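Local coordinates for uncharacterized protein DUF849 (Burkholderia xenovorans LB400, PDB 3E02) that probably cleaves 3-keto-5-aminohexanoate or a related beta-keto acid with the help of a bound zinc ion, at residues G115-N120 and V176-N181; E170-D175 and F196-F201. One frame throughout, in Å; residues are numbered along the deposited sequence. Where two conformers were deposited one is given.

Contact 1: G115-N120 and V176-N181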
loop_
_atom_site.group_PDB
_atom_site.type_symbol
_atom_site.label_atom_id
_atom_site.label_comp_id
_atom_site.label_asym_id
_atom_site.label_seq_id
_atom_site.Cartn_x
_atom_site.Cartn_y
_atom_site.Cartn_z
ATOM N N GLY A 115 -17.478 14.567 -5.744
ATOM C CA GLY A 115 -17.179 15.358 -4.558
ATOM C C GLY A 115 -16.777 16.760 -4.905
ATOM O O GLY A 115 -16.486 17.057 -6.067
ATOM N N SER A 116 -16.803 17.626 -3.903
ATOM C CA SER A 116 -16.408 19.019 -4.072
ATOM C C SER A 116 -14.921 19.109 -3.800
ATOM O O SER A 116 -14.413 18.496 -2.847
ATOM C CB SER A 116 -17.181 19.938 -3.128
ATOM O OG SER A 116 -18.577 19.850 -3.347
ATOM N N LEU A 117 -14.198 19.822 -4.654
ATOM C CA LEU A 117 -12.774 20.031 -4.445
ATOM C C LEU A 117 -12.282 21.342 -5.024
ATOM O O LEU A 117 -12.863 21.856 -5.988
ATOM C CB LEU A 117 -11.955 18.902 -5.104
ATOM C CG LEU A 117 -11.969 18.741 -6.644
ATOM C CD1 LEU A 117 -10.690 18.082 -7.167
ATOM C CD2 LEU A 117 -13.214 17.989 -7.122
ATOM N N ASN A 118 -11.173 21.830 -4.477
ATOM C CA ASN A 118 -10.424 22.922 -5.110
ATOM C C ASN A 118 -10.013 22.398 -6.497
ATOM O O ASN A 118 -9.692 21.218 -6.636
ATOM C CB ASN A 118 -9.161 23.271 -4.323
ATOM C CG ASN A 118 -9.453 23.941 -3.001
ATOM O OD1 ASN A 118 -10.570 24.405 -2.758
ATOM N ND2 ASN A 118 -8.439 24.018 -2.142
ATOM N N PHE A 119 -10.102 23.242 -7.517
ATOM C CA PHE A 119 -9.789 22.825 -8.897
ATOM C C PHE A 119 -8.993 23.995 -9.468
ATOM O O PHE A 119 -9.557 24.895 -10.078
ATOM C CB PHE A 119 -11.088 22.527 -9.661
ATOM C CG PHE A 119 -10.899 21.623 -10.845
ATOM C CD1 PHE A 119 -10.081 22.005 -11.915
ATOM C CD2 PHE A 119 -11.547 20.385 -10.904
ATOM C CE1 PHE A 119 -9.889 21.152 -13.015
ATOM C CE2 PHE A 119 -11.366 19.525 -12.000
ATOM C CZ PHE A 119 -10.541 19.912 -13.056
ATOM N N ASN A 120 -7.682 23.955 -9.237
ATOM C CA ASN A 120 -6.758 25.039 -9.531
ATOM C C ASN A 120 -5.919 24.782 -10.788
ATOM O O ASN A 120 -4.984 23.977 -10.768
ATOM C CB ASN A 120 -5.859 25.256 -8.293
ATOM C CG ASN A 120 -4.975 26.509 -8.384
ATOM O OD1 ASN A 120 -4.962 27.219 -9.397
ATOM N ND2 ASN A 120 -4.230 26.780 -7.306
ATOM N N VAL A 176 -9.572 9.935 -2.761
ATOM C CA VAL A 176 -10.054 8.733 -2.060
ATOM C C VAL A 176 -11.437 8.954 -1.426
ATOM O O VAL A 176 -12.284 8.061 -1.484
ATOM C CB VAL A 176 -9.042 8.245 -0.997
ATOM C CG1 VAL A 176 -9.545 6.966 -0.310
ATOM C CG2 VAL A 176 -7.643 8.032 -1.648
ATOM N N GLY A 177 -11.673 10.153 -0.888
ATOM C CA GLY A 177 -12.965 10.496 -0.275
ATOM C C GLY A 177 -14.143 10.364 -1.236
ATOM O O GLY A 177 -15.256 10.053 -0.817
ATOM N N HIS A 178 -13.889 10.571 -2.530
ATOM C CA HIS A 178 -14.926 10.428 -3.565
ATOM C C HIS A 178 -15.450 8.995 -3.663
ATOM O O HIS A 178 -16.618 8.799 -3.994
ATOM C CB HIS A 178 -14.418 10.919 -4.910
ATOM C CG HIS A 178 -14.157 12.394 -4.954
ATOM N ND1 HIS A 178 -14.213 13.114 -6.123
ATOM C CD2 HIS A 178 -13.940 13.300 -3.969
ATOM C CE1 HIS A 178 -13.946 14.384 -5.871
ATOM N NE2 HIS A 178 -13.785 14.525 -4.568
ATOM N N LEU A 179 -14.593 8.013 -3.370
ATOM C CA LEU A 179 -14.990 6.597 -3.344
ATOM C C LEU A 179 -15.999 6.366 -2.215
ATOM O O LEU A 179 -17.028 5.714 -2.414
ATOM C CB LEU A 179 -13.770 5.681 -3.173
ATOM C CG LEU A 179 -12.686 5.772 -4.256
ATOM C CD1 LEU A 179 -11.455 4.957 -3.857
ATOM C CD2 LEU A 179 -13.261 5.318 -5.585
ATOM N N TYR A 180 -15.696 6.923 -1.043
ATOM C CA TYR A 180 -16.579 6.848 0.107
ATOM C C TYR A 180 -17.889 7.602 -0.133
ATOM O O TYR A 180 -18.951 7.148 0.312
ATOM C CB TYR A 180 -15.874 7.334 1.375
ATOM C CG TYR A 180 -14.784 6.383 1.796
ATOM C CD1 TYR A 180 -15.063 5.287 2.602
ATOM C CD2 TYR A 180 -13.461 6.566 1.365
ATOM C CE1 TYR A 180 -14.036 4.385 2.986
ATOM C CE2 TYR A 180 -12.446 5.675 1.725
ATOM C CZ TYR A 180 -12.733 4.603 2.548
ATOM O OH TYR A 180 -11.717 3.755 2.901
ATOM N N ASN A 181 -17.807 8.740 -0.825
ATOM C CA ASN A 181 -19.019 9.512 -1.226
ATOM C C ASN A 181 -19.911 8.639 -2.114
ATOM O O ASN A 181 -21.116 8.583 -1.897
ATOM C CB ASN A 181 -18.657 10.808 -1.974
ATOM C CG ASN A 181 -17.916 11.816 -1.106
ATOM O OD1 ASN A 181 -17.755 11.621 0.105
ATOM N ND2 ASN A 181 -17.469 12.912 -1.732
HETATM O O HOH W 1 -13.930 16.177 -2.153
#
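His-178 leaves its helix with CG beside the backbone N and opposite the carbonyl carbon (chi1 -67°), which swings the imidazole out onto Gly-115; Asn-181, three residues on, also reaches this glycine. From the other segment, Leu-117 holds CG between its backbone N and carbonyl carbon (chi1 65°), a setting that directs CD2 at the edge of the imidazole. Gly-115, which has no side chain to keep the ring at a distance, lies over one face of His-178. Its CA stands 3.7 Å from the centroid of the His-178 ring in a CH-pi contact, with the glycine N above the same face, displaced toward the rim. Leu-117 meets the ring differently: its CD2 lies near the imidazole plane, 3.9 Å from His-178 CE1, and the two side chains cross at about a right angle. Asn-181 ND2 passes 3.7 Å from Gly-115 CA and is hydrogen-bonded to the O of Met-114, the residue just before the glycine, tying the start of the loop to the helix. No direct hydrogen bond joins the two segments. Instead a water in the imidazole plane, 2.9 Å from His-178 NE2, also donates to Ser-116 O. The contact thus fastens the loop beyond barrel strand 109-113 to the first turns of helix 176-187. It lies at the subunit interface, where Ser-116 OG bonds to Asn-118 OD1 of the second subunit and Gly-177 N to Asp-175 OD2 of that subunit. Chemically, the buried imidazole is held in part by a backbone over its face and a methyl at its edge, with Cys-173 of strand 168-173 a further neighbour, while the polar need of NE2 is met through water.

Contact 2: E170-D175 and F196-F201; sequences EFECYD and FLQCVF. With EDO (1,2-ethanediol), chain D.
Phe-171 and Leu-197, Glu-172 and Gln-198, and Cys-173 and Cys-199 pair in parallel register, joining neighbouring strands of the TIM barrel in the beta-alpha-beta unit whose connecting helix is 176-187. Four backbone bonds of 2.8 to 2.9 Å hold the strands: Phe-171 N to Phe-196 O, Gln-198 N to Phe-171 O, Cys-173 N to Gln-198 O and Val-200 N to Cys-173 O. Phe-171, Cys-173 and Leu-197 face the covering helix, packing on Leu-182, His-178 or Leu-179. On the other face, Glu-170 runs beside Phe-196, its CG 3.9 Å from Phe-196 CD2 at the edge of that ring. Gln-198, with CG anti to N (chi1 -172°) and bent at chi2, directs its amide toward the Glu-170 carboxylate, almost perpendicular to it; the NE2 to OE2 bond is weak and, as both side chains have two conformers, doubtful. In the same conformer Gln-198 lies alongside Glu-172, its CG touching Glu-172 OE1 at 3.2 Å without a hydrogen bond, amide and carboxylate planes 9° apart. Further out, Asn-84 ND2 bonds to Glu-170 OE1. Val-200 CB makes a CH-pi contact over the Tyr-174 ring, 4.1 Å from its centroid, while Val-200 CG1 comes 3.5 Å from Tyr-174 CE2. Asn-113 OD1 bonds to the tyrosine hydroxyl. A 1,2-ethanediol, probably from the crystallisation liquor, sits at this ring's edge, its O2 3.4 Å from Tyr-174 OH in a weak hydrogen bond.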
loop_
_atom_site.group_PDB
_atom_site.type_symbol
_atom_site.label_atom_id
_atom_site.label_comp_id
_atom_site.label_asym_id
_atom_site.label_seq_id
_atom_site.Cartn_x
_atom_site.Cartn_y
_atom_site.Cartn_z
ATOM N N GLU A 170 -20.620 7.940 -15.483
ATOM C CA GLU A 170 -19.162 7.830 -15.444
ATOM C C GLU A 170 -18.878 8.588 -14.135
ATOM O O GLU A 170 -18.923 9.819 -14.118
ATOM C CB GLU A 170 -18.509 8.512 -16.668
ATOM C CG GLU A 170 -16.942 8.516 -16.744
ATOM C CD GLU A 170 -16.350 9.572 -17.718
ATOM O OE1 GLU A 170 -17.077 10.461 -18.204
ATOM O OE2 GLU A 170 -15.124 9.558 -17.976
ATOM N N PHE A 171 -18.619 7.856 -13.050
ATOM C CA PHE A 171 -18.364 8.467 -11.733
ATOM C C PHE A 171 -16.935 9.002 -11.669
ATOM O O PHE A 171 -15.986 8.204 -11.614
ATOM C CB PHE A 171 -18.616 7.454 -10.608
ATOM C CG PHE A 171 -20.012 6.905 -10.580
ATOM C CD1 PHE A 171 -21.075 7.709 -10.184
ATOM C CD2 PHE A 171 -20.271 5.574 -10.929
ATOM C CE1 PHE A 171 -22.387 7.211 -10.151
ATOM C CE2 PHE A 171 -21.574 5.057 -10.891
ATOM C CZ PHE A 171 -22.639 5.880 -10.503
ATOM N N GLU A 172 -16.778 10.328 -11.678
ATOM C CA GLU A 172 -15.442 10.957 -11.663
ATOM C C GLU A 172 -14.995 11.102 -10.221
ATOM O O GLU A 172 -15.601 11.851 -9.465
ATOM C CB GLU A 172 -15.399 12.339 -12.317
ATOM C CG GLU A 172 -16.200 12.526 -13.568
ATOM C CD GLU A 172 -15.881 11.550 -14.656
ATOM O OE1 GLU A 172 -14.757 11.028 -14.721
ATOM O OE2 GLU A 172 -16.774 11.339 -15.478
ATOM N N CYS A 173 -13.931 10.390 -9.862
ATOM C CA CYS A 173 -13.396 10.346 -8.507
ATOM C C CYS A 173 -11.990 10.949 -8.520
ATOM O O CYS A 173 -11.066 10.342 -9.045
ATOM C CB CYS A 173 -13.385 8.889 -8.039
ATOM S SG CYS A 173 -15.053 8.128 -7.977
ATOM N N TYR A 174 -11.858 12.157 -7.972
ATOM C CA TYR A 174 -10.603 12.927 -7.923
ATOM C C TYR A 174 -9.772 12.687 -6.664
ATOM O O TYR A 174 -8.693 13.243 -6.539
ATOM C CB TYR A 174 -10.890 14.432 -7.987
ATOM C CG TYR A 174 -11.549 14.891 -9.246
ATOM C CD1 TYR A 174 -12.921 14.721 -9.431
ATOM C CD2 TYR A 174 -10.821 15.526 -10.257
ATOM C CE1 TYR A 174 -13.556 15.132 -10.593
ATOM C CE2 TYR A 174 -11.461 15.962 -11.441
ATOM C CZ TYR A 174 -12.833 15.762 -11.585
ATOM O OH TYR A 174 -13.504 16.175 -12.709
ATOM N N ASP A 175 -10.304 11.941 -5.707
ATOM C CA ASP A 175 -9.582 11.659 -4.472
ATOM C C ASP A 175 -10.236 10.467 -3.780
ATOM O O ASP A 175 -11.336 10.058 -4.148
ATOM C CB ASP A 175 -9.582 12.909 -3.565
ATOM C CG ASP A 175 -8.329 13.029 -2.712
ATOM O OD1 ASP A 175 -7.589 12.034 -2.508
ATOM O OD2 ASP A 175 -8.111 14.127 -2.187
ATOM N N PHE A 196 -19.185 2.485 -13.141
ATOM C CA PHE A 196 -18.041 2.825 -13.979
ATOM C C PHE A 196 -17.309 3.948 -13.236
ATOM O O PHE A 196 -17.750 5.105 -13.286
ATOM C CB PHE A 196 -18.509 3.221 -15.379
ATOM C CG PHE A 196 -17.391 3.340 -16.371
ATOM C CD1 PHE A 196 -16.696 2.210 -16.784
ATOM C CD2 PHE A 196 -17.027 4.571 -16.900
ATOM C CE1 PHE A 196 -15.649 2.309 -17.705
ATOM C CE2 PHE A 196 -15.982 4.672 -17.828
ATOM C CZ PHE A 196 -15.301 3.535 -18.223
ATOM N N LEU A 197 -16.240 3.568 -12.517
ATOM C CA LEU A 197 -15.425 4.476 -11.699
ATOM C C LEU A 197 -14.256 5.024 -12.488
ATOM O O LEU A 197 -13.377 4.248 -12.888
ATOM C CB LEU A 197 -14.828 3.756 -10.472
ATOM C CG LEU A 197 -15.679 3.071 -9.430
ATOM C CD1 LEU A 197 -14.792 2.623 -8.272
ATOM C CD2 LEU A 197 -16.729 4.014 -8.941
ATOM N N GLN A 198 -14.229 6.343 -12.689
ATOM C CA GLN A 198 -13.157 7.027 -13.404
ATOM C C GLN A 198 -12.284 7.770 -12.370
ATOM O O GLN A 198 -12.705 8.817 -11.845
ATOM C CB GLN A 198 -13.760 8.005 -14.421
ATOM C CG GLN A 198 -12.758 8.678 -15.389
ATOM C CD GLN A 198 -12.261 7.739 -16.452
ATOM O OE1 GLN A 198 -11.095 7.406 -16.501
ATOM N NE2 GLN A 198 -13.163 7.270 -17.286
ATOM N N CYS A 199 -11.090 7.244 -12.087
ATOM C CA CYS A 199 -10.159 7.882 -11.151
ATOM C C CYS A 199 -9.360 8.940 -11.917
ATOM O O CYS A 199 -8.825 8.655 -12.989
ATOM C CB CYS A 199 -9.258 6.858 -10.499
ATOM S SG CYS A 199 -10.231 5.665 -9.532
ATOM N N VAL A 200 -9.266 10.140 -11.344
ATOM C CA VAL A 200 -8.677 11.316 -11.997
ATOM C C VAL A 200 -7.448 11.786 -11.244
ATOM O O VAL A 200 -7.552 12.194 -10.080
ATOM C CB VAL A 200 -9.712 12.461 -12.061
ATOM C CG1 VAL A 200 -9.142 13.655 -12.790
ATOM C CG2 VAL A 200 -11.016 11.978 -12.726
ATOM N N PHE A 201 -6.292 11.767 -11.921
ATOM C CA PHE A 201 -5.003 12.094 -11.292
ATOM C C PHE A 201 -4.326 13.324 -11.877
ATOM O O PHE A 201 -4.399 13.568 -13.075
ATOM C CB PHE A 201 -4.051 10.910 -11.426
ATOM C CG PHE A 201 -4.589 9.655 -10.832
ATOM C CD1 PHE A 201 -5.372 8.794 -11.601
ATOM C CD2 PHE A 201 -4.379 9.352 -9.487
ATOM C CE1 PHE A 201 -5.936 7.653 -11.040
ATOM C CE2 PHE A 201 -4.926 8.191 -8.921
ATOM C CZ PHE A 201 -5.703 7.349 -9.702
HETATM C C1 EDO D . -9.795 16.994 -17.007
HETATM O O1 EDO D . -8.433 16.603 -17.220
HETATM C C2 EDO D . -10.248 16.508 -15.634
HETATM O O2 EDO D . -11.465 17.163 -15.253
#

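Overall arrangement
Contacts 1 and 2 have centres 9 Å apart and touch directly, and their segments alternate along the chain: helix 176-187 of contact 1 connects the two strands of contact 2. Tyr-174 touches contact 1 twice, with its CE2 3.6 Å from Phe-119 CE2 and its CB 3.7 Å from Leu-117 CD1. His-178 ND1 also packs 3.7 Å from Cys-173 CA. The zinc, bound by His-50, His-52 and Glu-259, is about 6 Å from the side chain of Tyr-174 but about 12 Å from that of Leu-117. The side chain of Glu-170 is about 3 Å from that of His-50. Contact 2 therefore borders the metal site, whereas contact 1 lies farther out, at the subunit interface.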